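Local atomic coordinates of mannitol dehydrogenase (Pseudomonas fluorescens, PDB entry 1M2W), a protein that probably catalyses the NAD-dependent interconversion of D-mannitol and D-fructose. Residues Y86-T91 with P255-P260; D230-M235 with I367-E372; L306-F311 with R373-G378. All coordinates share one frame; numbering follows the deposited sequence.

Contact 1 of 3, residues Y86-T91 with P255-P260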
loop_
_atom_site.group_PDB
_atom_site.type_symbol
_atom_site.label_atom_id
_atom_site.label_comp_id
_atom_site.label_asym_id
_atom_site.label_seq_id
_atom_site.Cartn_x
_atom_site.Cartn_y
_atom_site.Cartn_z
ATOM N N TYR A 86 -7.261 -3.018 -16.229
ATOM C CA TYR A 86 -6.764 -2.382 -17.467
ATOM C C TYR A 86 -5.279 -2.101 -17.392
ATOM O O TYR A 86 -4.866 -1.126 -16.757
ATOM C CB TYR A 86 -7.593 -1.088 -17.627
ATOM C CG TYR A 86 -7.386 -0.291 -18.877
ATOM C CD1 TYR A 86 -6.808 -0.855 -20.013
ATOM C CD2 TYR A 86 -7.811 1.032 -18.933
ATOM C CE1 TYR A 86 -6.655 -0.099 -21.220
ATOM C CE2 TYR A 86 -7.664 1.789 -20.133
ATOM C CZ TYR A 86 -7.085 1.203 -21.244
ATOM O OH TYR A 86 -6.870 1.958 -22.385
ATOM N N GLU A 87 -4.464 -2.974 -17.999
ATOM C CA GLU A 87 -3.023 -2.769 -17.938
ATOM C C GLU A 87 -2.588 -1.654 -18.887
ATOM O O GLU A 87 -3.053 -1.581 -20.034
ATOM C CB GLU A 87 -2.259 -4.056 -18.311
ATOM C CG GLU A 87 -2.507 -5.206 -17.380
ATOM C CD GLU A 87 -1.648 -6.424 -17.703
ATOM O OE1 GLU A 87 -1.108 -6.508 -18.830
ATOM O OE2 GLU A 87 -1.538 -7.293 -16.823
ATOM N N LEU A 88 -1.725 -0.771 -18.407
ATOM C CA LEU A 88 -1.208 0.307 -19.253
ATOM C C LEU A 88 0.309 0.275 -19.151
ATOM O O LEU A 88 0.871 0.201 -18.065
ATOM C CB LEU A 88 -1.733 1.671 -18.808
ATOM C CG LEU A 88 -3.226 1.905 -19.093
ATOM C CD1 LEU A 88 -3.616 3.297 -18.517
ATOM C CD2 LEU A 88 -3.494 1.854 -20.616
ATOM N N GLY A 89 0.970 0.320 -20.303
ATOM C CA GLY A 89 2.416 0.277 -20.305
ATOM C C GLY A 89 2.918 0.652 -21.685
ATOM O O GLY A 89 2.130 0.662 -22.652
ATOM N N ASP A 90 4.216 0.903 -21.791
ATOM C CA ASP A 90 4.773 1.333 -23.069
ATOM C C ASP A 90 5.097 0.258 -24.081
ATOM O O ASP A 90 5.809 0.511 -25.045
ATOM C CB ASP A 90 5.990 2.232 -22.832
ATOM C CG ASP A 90 5.610 3.533 -22.128
ATOM O OD1 ASP A 90 4.416 3.925 -22.219
ATOM O OD2 ASP A 90 6.481 4.165 -21.490
ATOM N N THR A 91 4.563 -0.935 -23.886
ATOM C CA THR A 91 4.781 -2.007 -24.842
ATOM C C THR A 91 3.425 -2.592 -25.208
ATOM O O THR A 91 2.376 -2.065 -24.793
ATOM C CB THR A 91 5.689 -3.115 -24.269
ATOM O OG1 THR A 91 5.144 -3.602 -23.039
ATOM C CG2 THR A 91 7.098 -2.575 -24.024
ATOM N N PRO A 255 -13.093 0.860 -13.428
ATOM C CA PRO A 255 -12.069 -0.131 -13.786
ATOM C C PRO A 255 -10.855 0.141 -12.902
ATOM O O PRO A 255 -10.810 1.170 -12.202
ATOM C CB PRO A 255 -11.777 0.185 -15.260
ATOM C CG PRO A 255 -12.016 1.729 -15.321
ATOM C CD PRO A 255 -13.252 1.908 -14.456
ATOM N N VAL A 256 -9.895 -0.773 -12.891
ATOM C CA VAL A 256 -8.672 -0.525 -12.136
ATOM C C VAL A 256 -7.545 -0.555 -13.158
ATOM O O VAL A 256 -7.473 -1.471 -13.975
ATOM C CB VAL A 256 -8.419 -1.568 -11.014
ATOM C CG1 VAL A 256 -8.351 -3.014 -11.554
ATOM C CG2 VAL A 256 -7.083 -1.223 -10.319
ATOM N N VAL A 257 -6.739 0.507 -13.183
ATOM C CA VAL A 257 -5.597 0.559 -14.113
ATOM C C VAL A 257 -4.388 0.100 -13.317
ATOM O O VAL A 257 -4.290 0.382 -12.114
ATOM C CB VAL A 257 -5.342 2.011 -14.576
ATOM C CG1 VAL A 257 -3.912 2.177 -15.127
ATOM C CG2 VAL A 257 -6.308 2.355 -15.678
ATOM N N CYS A 258 -3.474 -0.624 -13.949
ATOM C CA CYS A 258 -2.256 -1.059 -13.249
ATOM C C CYS A 258 -1.197 -1.318 -14.311
ATOM O O CYS A 258 -1.507 -1.354 -15.508
ATOM C CB CYS A 258 -2.484 -2.365 -12.462
ATOM S SG CYS A 258 -3.086 -3.768 -13.474
ATOM N N GLU A 259 0.046 -1.490 -13.883
ATOM C CA GLU A 259 1.141 -1.797 -14.820
ATOM C C GLU A 259 1.123 -3.313 -15.075
ATOM O O GLU A 259 0.484 -4.079 -14.337
ATOM C CB GLU A 259 2.497 -1.439 -14.182
ATOM C CG GLU A 259 2.719 -2.291 -12.895
ATOM C CD GLU A 259 4.103 -2.072 -12.295
ATOM O OE1 GLU A 259 4.260 -2.217 -11.065
ATOM O OE2 GLU A 259 5.050 -1.786 -13.073
ATOM N N PRO A 260 1.812 -3.769 -16.135
ATOM C CA PRO A 260 1.843 -5.203 -16.431
ATOM C C PRO A 260 2.544 -6.028 -15.343
ATOM O O PRO A 260 2.108 -7.136 -15.025
ATOM C CB PRO A 260 2.641 -5.269 -17.747
ATOM C CG PRO A 260 2.328 -3.973 -18.406
ATOM C CD PRO A 260 2.350 -2.978 -17.269
HETATM O O HOH W 1 0.746 -8.813 -16.600
#

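Contact 2 of 3, residues D230-M235 with I367-E372. With NAD (nicotinamide-adenine-dinucleotide), chain C; MTL (D-mannitol), chain D.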
loop_
_atom_site.group_PDB
_atom_site.type_symbol
_atom_site.label_atom_id
_atom_site.label_comp_id
_atom_site.label_asym_id
_atom_site.label_seq_id
_atom_site.Cartn_x
_atom_site.Cartn_y
_atom_site.Cartn_z
ATOM N N ASP A 230 3.650 -6.340 -4.729
ATOM C CA ASP A 230 4.103 -5.302 -5.665
ATOM C C ASP A 230 3.272 -5.218 -6.956
ATOM O O ASP A 230 3.133 -6.216 -7.667
ATOM C CB ASP A 230 5.579 -5.609 -6.066
ATOM C CG ASP A 230 6.258 -4.485 -6.892
ATOM O OD1 ASP A 230 5.657 -3.404 -7.081
ATOM O OD2 ASP A 230 7.410 -4.692 -7.352
ATOM N N ARG A 231 2.682 -4.040 -7.204
ATOM C CA ARG A 231 2.026 -3.751 -8.469
ATOM C C ARG A 231 1.637 -2.269 -8.442
ATOM O O ARG A 231 0.857 -1.855 -7.579
ATOM C CB ARG A 231 0.765 -4.578 -8.718
ATOM C CG ARG A 231 0.313 -4.408 -10.198
ATOM C CD ARG A 231 -0.716 -5.411 -10.647
ATOM N NE ARG A 231 -0.525 -5.726 -12.072
ATOM C CZ ARG A 231 -1.166 -6.689 -12.724
ATOM N NH1 ARG A 231 -2.071 -7.438 -12.112
ATOM N NH2 ARG A 231 -0.862 -6.948 -14.001
ATOM N N ILE A 232 2.208 -1.462 -9.352
ATOM C CA ILE A 232 1.877 -0.043 -9.376
ATOM C C ILE A 232 0.447 0.109 -9.891
ATOM O O ILE A 232 0.089 -0.384 -10.967
ATOM C CB ILE A 232 2.882 0.715 -10.226
ATOM C CG1 ILE A 232 4.271 0.633 -9.540
ATOM C CG2 ILE A 232 2.436 2.179 -10.424
ATOM C CD1 ILE A 232 5.411 1.113 -10.464
ATOM N N THR A 233 -0.366 0.794 -9.098
ATOM C CA THR A 233 -1.795 0.985 -9.395
ATOM C C THR A 233 -2.178 2.449 -9.123
ATOM O O THR A 233 -2.330 2.855 -7.972
ATOM C CB THR A 233 -2.631 0.041 -8.442
ATOM O OG1 THR A 233 -2.138 -1.308 -8.581
ATOM C CG2 THR A 233 -4.130 0.047 -8.818
ATOM N N PRO A 234 -2.339 3.259 -10.168
ATOM C CA PRO A 234 -2.716 4.677 -10.015
ATOM C C PRO A 234 -4.132 4.873 -9.462
ATOM O O PRO A 234 -4.963 3.922 -9.368
ATOM C CB PRO A 234 -2.681 5.222 -11.459
ATOM C CG PRO A 234 -1.838 4.240 -12.217
ATOM C CD PRO A 234 -2.166 2.898 -11.593
HETATM N N MSE A 235 -4.437 6.120 -9.102
HETATM C CA MSE A 235 -5.792 6.399 -8.652
HETATM C C MSE A 235 -6.695 6.430 -9.875
HETATM O O MSE A 235 -6.277 6.737 -11.004
HETATM C CB MSE A 235 -5.874 7.756 -7.937
HETATM C CG MSE A 235 -4.930 7.833 -6.739
HETATM SE SE MSE A 235 -5.123 9.590 -5.795
HETATM C CE MSE A 235 -4.574 10.805 -7.207
ATOM N N ILE A 367 0.964 4.819 -18.146
ATOM C CA ILE A 367 0.167 4.648 -16.923
ATOM C C ILE A 367 -0.277 5.913 -16.200
ATOM O O ILE A 367 -1.286 5.885 -15.495
ATOM C CB ILE A 367 0.914 3.682 -15.930
ATOM C CG1 ILE A 367 -0.022 3.192 -14.818
ATOM C CG2 ILE A 367 2.165 4.331 -15.356
ATOM C CD1 ILE A 367 0.534 1.923 -14.144
ATOM N N ALA A 368 0.464 7.005 -16.344
ATOM C CA ALA A 368 0.095 8.260 -15.655
ATOM C C ALA A 368 -0.177 8.130 -14.140
ATOM O O ALA A 368 -1.245 8.515 -13.631
ATOM C CB ALA A 368 -1.153 8.899 -16.357
ATOM N N ASP A 369 0.794 7.610 -13.407
ATOM C CA ASP A 369 0.639 7.449 -11.967
ATOM C C ASP A 369 0.816 8.853 -11.345
ATOM O O ASP A 369 1.786 9.535 -11.638
ATOM C CB ASP A 369 1.721 6.488 -11.471
ATOM C CG ASP A 369 1.459 6.032 -10.045
ATOM O OD1 ASP A 369 0.315 6.206 -9.600
ATOM O OD2 ASP A 369 2.369 5.494 -9.390
ATOM N N GLN A 370 -0.144 9.272 -10.533
ATOM C CA GLN A 370 -0.174 10.617 -9.947
ATOM C C GLN A 370 0.776 10.830 -8.788
ATOM O O GLN A 370 0.772 10.039 -7.858
ATOM C CB GLN A 370 -1.585 10.927 -9.451
ATOM C CG GLN A 370 -2.659 10.701 -10.524
ATOM C CD GLN A 370 -3.326 9.329 -10.465
ATOM O OE1 GLN A 370 -2.817 8.410 -9.855
ATOM N NE2 GLN A 370 -4.495 9.200 -11.128
ATOM N N LEU A 371 1.575 11.900 -8.848
ATOM C CA LEU A 371 2.482 12.182 -7.746
ATOM C C LEU A 371 1.619 12.466 -6.525
ATOM O O LEU A 371 2.052 12.230 -5.407
ATOM C CB LEU A 371 3.386 13.387 -8.070
ATOM C CG LEU A 371 4.456 13.116 -9.126
ATOM C CD1 LEU A 371 5.373 14.347 -9.155
ATOM C CD2 LEU A 371 5.259 11.869 -8.780
ATOM N N GLU A 372 0.381 12.950 -6.713
ATOM C CA GLU A 372 -0.458 13.186 -5.539
ATOM C C GLU A 372 -0.676 11.866 -4.784
ATOM O O GLU A 372 -0.747 11.849 -3.547
ATOM C CB GLU A 372 -1.848 13.761 -5.892
ATOM C CG GLU A 372 -2.696 13.864 -4.655
ATOM C CD GLU A 372 -4.060 14.527 -4.866
ATOM O OE1 GLU A 372 -4.308 15.594 -4.225
ATOM O OE2 GLU A 372 -4.869 13.970 -5.643
HETATM P PA NAD C . -7.167 3.115 -2.556
HETATM O O1A NAD C . -7.155 4.487 -2.117
HETATM O O2A NAD C . -7.686 2.637 -3.923
HETATM O O5B NAD C . -7.936 2.230 -1.441
HETATM C C5B NAD C . -7.471 2.278 -0.066
HETATM C C4B NAD C . -8.486 1.316 0.617
HETATM O O4B NAD C . -8.102 1.264 2.065
HETATM C C3B NAD C . -9.936 1.843 0.689
HETATM O O3B NAD C . -10.718 0.663 0.737
HETATM C C2B NAD C . -9.955 2.645 1.982
HETATM O O2B NAD C . -11.249 3.006 2.491
HETATM C C1B NAD C . -9.208 1.669 2.891
HETATM N N9A NAD C . -8.715 2.284 4.097
HETATM C C8A NAD C . -8.008 3.452 4.323
HETATM N N7A NAD C . -7.708 3.659 5.598
HETATM C C5A NAD C . -8.267 2.541 6.231
HETATM C C6A NAD C . -8.264 2.192 7.584
HETATM N N6A NAD C . -7.691 2.887 8.571
HETATM N N1A NAD C . -8.928 0.991 7.947
HETATM C C2A NAD C . -9.559 0.181 6.982
HETATM N N3A NAD C . -9.569 0.490 5.620
HETATM C C4A NAD C . -8.900 1.697 5.304
HETATM O O3 NAD C . -5.672 2.575 -2.439
HETATM P PN NAD C . -4.868 1.309 -2.987
HETATM O O1N NAD C . -4.228 1.586 -4.303
HETATM O O2N NAD C . -5.809 0.179 -2.922
HETATM O O5D NAD C . -3.698 1.189 -1.866
HETATM C C5D NAD C . -4.095 0.565 -0.598
HETATM C C4D NAD C . -2.902 -0.018 0.123
HETATM O O4D NAD C . -2.383 -1.260 -0.418
HETATM C C3D NAD C . -1.646 0.903 0.319
HETATM O O3D NAD C . -1.828 1.846 1.348
HETATM C C2D NAD C . -0.477 -0.085 0.503
HETATM O O2D NAD C . -0.146 -0.506 1.858
HETATM C C1D NAD C . -0.896 -1.233 -0.399
HETATM N N1N NAD C . -0.366 -1.099 -1.782
HETATM C C2N NAD C . -0.781 -0.178 -2.811
HETATM C C3N NAD C . -0.060 -0.243 -4.030
HETATM C C7N NAD C . -0.385 0.730 -5.165
HETATM O O7N NAD C . 0.408 0.763 -6.236
HETATM N N7N NAD C . -1.397 1.532 -4.963
HETATM C C4N NAD C . 1.019 -1.187 -4.194
HETATM C C5N NAD C . 1.357 -2.069 -3.138
HETATM C C6N NAD C . 0.686 -2.033 -1.942
HETATM O O1 MTL D . 4.045 -2.009 -5.582
HETATM C C1 MTL D . 4.344 -0.604 -5.696
HETATM C C2 MTL D . 3.566 0.113 -4.594
HETATM O O2 MTL D . 3.950 -0.365 -3.275
HETATM C C3 MTL D . 3.740 1.632 -4.711
HETATM O O3 MTL D . 3.021 2.063 -5.904
HETATM C C4 MTL D . 3.149 2.338 -3.465
HETATM O O4 MTL D . 1.719 2.343 -3.533
HETATM C C5 MTL D . 3.641 3.785 -3.408
HETATM O O5 MTL D . 5.052 3.814 -3.196
HETATM C C6 MTL D . 2.919 4.589 -2.262
HETATM O O6 MTL D . 3.597 5.834 -2.108
#

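Contact 3 of 3, residues L306-F311 with R373-G378. With MTL (D-mannitol), chain D; NAD (nicotinamide-adenine-dinucleotide), chain C.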
loop_
_atom_site.group_PDB
_atom_site.type_symbol
_atom_site.label_atom_id
_atom_site.label_comp_id
_atom_site.label_asym_id
_atom_site.label_seq_id
_atom_site.Cartn_x
_atom_site.Cartn_y
_atom_site.Cartn_z
ATOM N N LEU A 306 11.439 10.625 -5.149
ATOM C CA LEU A 306 11.062 11.389 -6.343
ATOM C C LEU A 306 9.864 12.291 -6.148
ATOM O O LEU A 306 9.800 13.385 -6.731
ATOM C CB LEU A 306 10.643 10.457 -7.489
ATOM C CG LEU A 306 11.661 9.438 -7.990
ATOM C CD1 LEU A 306 10.930 8.353 -8.797
ATOM C CD2 LEU A 306 12.700 10.170 -8.872
ATOM N N THR A 307 8.923 11.835 -5.329
ATOM C CA THR A 307 7.606 12.500 -5.289
ATOM C C THR A 307 7.453 13.909 -4.734
ATOM O O THR A 307 6.737 14.748 -5.351
ATOM C CB THR A 307 6.553 11.510 -4.671
ATOM O OG1 THR A 307 5.239 11.823 -5.189
ATOM C CG2 THR A 307 6.554 11.556 -3.129
ATOM N N TYR A 308 8.138 14.212 -3.633
ATOM C CA TYR A 308 8.025 15.556 -3.061
ATOM C C TYR A 308 8.836 16.528 -3.883
ATOM O O TYR A 308 8.348 17.609 -4.173
ATOM C CB TYR A 308 8.405 15.551 -1.555
ATOM C CG TYR A 308 7.504 14.586 -0.809
ATOM C CD1 TYR A 308 8.019 13.422 -0.231
ATOM C CD2 TYR A 308 6.117 14.800 -0.731
ATOM C CE1 TYR A 308 7.174 12.489 0.412
ATOM C CE2 TYR A 308 5.280 13.877 -0.103
ATOM C CZ TYR A 308 5.824 12.716 0.471
ATOM O OH TYR A 308 5.011 11.798 1.096
ATOM N N LEU A 309 10.071 16.178 -4.251
ATOM C CA LEU A 309 10.861 17.035 -5.149
ATOM C C LEU A 309 10.066 17.232 -6.469
ATOM O O LEU A 309 9.978 18.333 -7.008
ATOM C CB LEU A 309 12.197 16.351 -5.509
ATOM C CG LEU A 309 13.202 16.217 -4.350
ATOM C CD1 LEU A 309 14.364 15.356 -4.836
ATOM C CD2 LEU A 309 13.727 17.582 -3.905
ATOM N N GLY A 310 9.475 16.153 -6.974
ATOM C CA GLY A 310 8.732 16.245 -8.222
ATOM C C GLY A 310 7.542 17.196 -8.123
ATOM O O GLY A 310 7.326 18.033 -9.028
ATOM N N PHE A 311 6.773 17.082 -7.033
ATOM C CA PHE A 311 5.609 17.926 -6.812
ATOM C C PHE A 311 6.027 19.395 -6.686
ATOM O O PHE A 311 5.357 20.296 -7.219
ATOM C CB PHE A 311 4.858 17.509 -5.536
ATOM C CG PHE A 311 3.387 17.714 -5.620
ATOM C CD1 PHE A 311 2.585 16.781 -6.298
ATOM C CD2 PHE A 311 2.795 18.863 -5.094
ATOM C CE1 PHE A 311 1.214 16.992 -6.459
ATOM C CE2 PHE A 311 1.399 19.082 -5.255
ATOM C CZ PHE A 311 0.628 18.136 -5.943
ATOM N N ARG A 373 -0.814 10.766 -5.521
ATOM C CA ARG A 373 -1.005 9.468 -4.891
ATOM C C ARG A 373 0.249 9.038 -4.094
ATOM O O ARG A 373 0.167 8.637 -2.921
ATOM C CB ARG A 373 -1.282 8.389 -5.969
ATOM C CG ARG A 373 -1.594 7.028 -5.375
ATOM C CD ARG A 373 -1.663 5.970 -6.462
ATOM N NE ARG A 373 -0.325 5.596 -6.963
ATOM C CZ ARG A 373 0.493 4.754 -6.336
ATOM N NH1 ARG A 373 0.112 4.194 -5.161
ATOM N NH2 ARG A 373 1.659 4.429 -6.888
ATOM N N VAL A 374 1.401 9.130 -4.744
ATOM C CA VAL A 374 2.663 8.717 -4.113
ATOM C C VAL A 374 2.964 9.653 -2.916
ATOM O O VAL A 374 3.393 9.188 -1.874
ATOM C CB VAL A 374 3.812 8.726 -5.136
ATOM C CG1 VAL A 374 5.102 8.230 -4.480
ATOM C CG2 VAL A 374 3.457 7.801 -6.275
ATOM N N CYS A 375 2.679 10.953 -3.072
ATOM C CA CYS A 375 2.908 11.923 -1.998
ATOM C C CYS A 375 2.033 11.716 -0.811
ATOM O O CYS A 375 2.426 12.028 0.342
ATOM C CB CYS A 375 2.607 13.381 -2.447
ATOM S SG CYS A 375 3.664 14.102 -3.673
ATOM N N SER A 376 0.824 11.212 -1.056
ATOM C CA SER A 376 -0.119 11.120 0.042
ATOM C C SER A 376 0.311 10.334 1.255
ATOM O O SER A 376 0.982 9.310 1.143
ATOM C CB SER A 376 -1.467 10.564 -0.466
ATOM O OG SER A 376 -1.299 9.209 -0.797
ATOM N N ASP A 377 -0.083 10.830 2.433
ATOM C CA ASP A 377 0.207 10.118 3.663
ATOM C C ASP A 377 1.693 9.925 3.993
ATOM O O ASP A 377 2.104 8.878 4.485
ATOM C CB ASP A 377 -0.504 8.754 3.619
ATOM C CG ASP A 377 -0.730 8.150 5.007
ATOM O OD1 ASP A 377 -0.484 8.816 6.047
ATOM O OD2 ASP A 377 -1.169 6.976 5.064
ATOM N N GLY A 378 2.490 10.931 3.713
ATOM C CA GLY A 378 3.907 10.846 4.037
ATOM C C GLY A 378 4.122 10.619 5.535
ATOM O O GLY A 378 5.107 9.969 5.949
HETATM O O1 MTL D . 4.045 -2.009 -5.582
HETATM C C1 MTL D . 4.344 -0.604 -5.696
HETATM C C2 MTL D . 3.566 0.113 -4.594
HETATM O O2 MTL D . 3.950 -0.365 -3.275
HETATM C C3 MTL D . 3.740 1.632 -4.711
HETATM O O3 MTL D . 3.021 2.063 -5.904
HETATM C C4 MTL D . 3.149 2.338 -3.465
HETATM O O4 MTL D . 1.719 2.343 -3.533
HETATM C C5 MTL D . 3.641 3.785 -3.408
HETATM O O5 MTL D . 5.052 3.814 -3.196
HETATM C C6 MTL D . 2.919 4.589 -2.262
HETATM O O6 MTL D . 3.597 5.834 -2.108
HETATM P PA NAD C . -7.167 3.115 -2.556
HETATM O O1A NAD C . -7.155 4.487 -2.117
HETATM O O2A NAD C . -7.686 2.637 -3.923
HETATM O O5B NAD C . -7.936 2.230 -1.441
HETATM C C5B NAD C . -7.471 2.278 -0.066
HETATM C C4B NAD C . -8.486 1.316 0.617
HETATM O O4B NAD C . -8.102 1.264 2.065
HETATM C C3B NAD C . -9.936 1.843 0.689
HETATM O O3B NAD C . -10.718 0.663 0.737
HETATM C C2B NAD C . -9.955 2.645 1.982
HETATM O O2B NAD C . -11.249 3.006 2.491
HETATM C C1B NAD C . -9.208 1.669 2.891
HETATM N N9A NAD C . -8.715 2.284 4.097
HETATM C C8A NAD C . -8.008 3.452 4.323
HETATM N N7A NAD C . -7.708 3.659 5.598
HETATM C C5A NAD C . -8.267 2.541 6.231
HETATM C C6A NAD C . -8.264 2.192 7.584
HETATM N N6A NAD C . -7.691 2.887 8.571
HETATM N N1A NAD C . -8.928 0.991 7.947
HETATM C C2A NAD C . -9.559 0.181 6.982
HETATM N N3A NAD C . -9.569 0.490 5.620
HETATM C C4A NAD C . -8.900 1.697 5.304
HETATM O O3 NAD C . -5.672 2.575 -2.439
HETATM P PN NAD C . -4.868 1.309 -2.987
HETATM O O1N NAD C . -4.228 1.586 -4.303
HETATM O O2N NAD C . -5.809 0.179 -2.922
HETATM O O5D NAD C . -3.698 1.189 -1.866
HETATM C C5D NAD C . -4.095 0.565 -0.598
HETATM C C4D NAD C . -2.902 -0.018 0.123
HETATM O O4D NAD C . -2.383 -1.260 -0.418
HETATM C C3D NAD C . -1.646 0.903 0.319
HETATM O O3D NAD C . -1.828 1.846 1.348
HETATM C C2D NAD C . -0.477 -0.085 0.503
HETATM O O2D NAD C . -0.146 -0.506 1.858
HETATM C C1D NAD C . -0.896 -1.233 -0.399
HETATM N N1N NAD C . -0.366 -1.099 -1.782
HETATM C C2N NAD C . -0.781 -0.178 -2.811
HETATM C C3N NAD C . -0.060 -0.243 -4.030
HETATM C C7N NAD C . -0.385 0.730 -5.165
HETATM O O7N NAD C . 0.408 0.763 -6.236
HETATM N N7N NAD C . -1.397 1.532 -4.963
HETATM C C4N NAD C . 1.019 -1.187 -4.194
HETATM C C5N NAD C . 1.357 -2.069 -3.138
HETATM C C6N NAD C . 0.686 -2.033 -1.942
#

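Contact 1 of 3, residues Y86-T91 with P255-P260
Y86 and E87 pair in parallel with V257 and C258 through three backbone hydrogen bonds: Y86 N to V256 O (2.7 Å), C258 N to Y86 O (3.2 Å) and L88 N to C258 O (3.0 Å). V257 and Y86 send their side chains to the same face of the sheet, where V257 CG2 meets Y86 CD2 at 3.8 Å. L88, already past the strand end, extends that apolar patch: its CD1 reaches V257 CG1 at 3.6 Å while its CD2 covers a face of the Y86 ring near the rim. Helix 238-248 packs against this side. The pairing adds strand 256-258 at the edge of the mixed seven-stranded sheet of the Rossmann domain. On the other face E87 lies beside C258, its CG 4.2 Å from C258 SG. Its chain, extended beyond CG (chi2 -175°), carries the carboxylate obliquely across P260, with E87 CD 3.9 Å from P260 CA, and one water joins E87 OE2 (2.8 Å) to P260 O. E87 OE2 also forms a salt bridge with R231, and OE1 accepts from E95 N. A leucine in place of E87 would probably leave the R231 guanidinium without this charge partner and the bridging water without one acceptor.

Contact 2 of 3, residues D230-M235 with I367-E372
The side-chain amide of Q370 takes both backbone polar groups of M235 (selenomethionine): M235 N donates to Q370 OE1 at 2.9 Å, and Q370 NE2 returns a bond to M235 O at 3.0 Å with an N-H...O angle of 169°. M235 O lies 6° from the amide plane, although the donor approaches from above the carbonyl plane of M235. The bend at chi2 (95°) turns the amide to face that backbone. Beside it, P234 CG presses on I367 CG1 at 3.3 Å, tighter than usual carbon contact. D369 places OD2 3.5 Å from I232 CG2, but its charge is answered by a salt bridge to R373.

Several other polar groups of 230-235 face the ligands. D230 OD1 accepts from mannitol O1 at 2.6 Å and also pairs with R361, while R231 N donates to the same O1. T233 N donates to NAD O7N at 3.0 Å, and NAD N7N returns a weak bond to T233 O. I232 N instead donates to E259 OE1. The loop runs from strand 227-230 to helix 238-248, with strand 256-258 against T233 and P234, and meets the start of helix 371-375; helix 289-313 packs against D230 and L371.

Contact 3 of 3, residues L306-F311 with R373-G378
Y308 OH donates to C375 O at 2.7 Å, the donor tilted 28° from the carbonyl plane, and the carbonyl oxygen lies at the ring edge. The same ring packs its CE2 on C375 CB at 3.6 Å. C375 SG lies obliquely to two rings, 4.6 Å from the Y308 centroid and 4.7 Å from that of F311, giving two Cys sulfur-aromatic contacts; with chi1 at -67°, SG stands anti to the carbonyl carbon and leans into helix 289-313. T307 OG1 comes within 3.2 Å of that sulfur and 3.4 Å of V374 CB.

Further out, T307 CG2 sits 3.6 Å above the centre of the Y308 ring, backing one face, and the rings of W410 and Y413 also meet Y308. The F311 ring makes a cation-pi contact with R316. G378 CA packs 3.3 Å from Y308 OH, where a side chain would collide with the hydroxyl. Beyond C375 the helix ends, S376 OG donating to R373 O, and D377 is the N-cap of the next helix.

R373, whose CB points away from helix 289-313, binds the ligand: NH1 donates to mannitol O4 almost straight (171°), O4 lying in the guanidinium plane, and NH2 donates to O3. V374 O and S376 O accept from K381 NZ, which also bonds mannitol. The packing therefore joins two helices of the C-terminal helical domain behind the wall of the mannitol pocket.

How the contacts relate
The three contacts form a chain across the two domains, with contact 2 in the middle: its centre is about 10 Å from that of contact 1 and about 11 Å from that of contact 3, whereas the centres of contacts 1 and 3 are about 21 Å apart and their nearest atoms about 8 Å. Contact 1 lies within the Rossmann domain and contact 3 within the C-terminal domain; contact 2 spans both. E259 OE1 lies 2.8 Å from I232 N, a probable hydrogen bond tying contact 1 to contact 2. Helix 371-375 is shared by contacts 2 and 3, with L371 O 3.2 Å from T307 OG1. Mannitol and NAD meet residues of both these contacts, placing the active-site cleft at the domain junction.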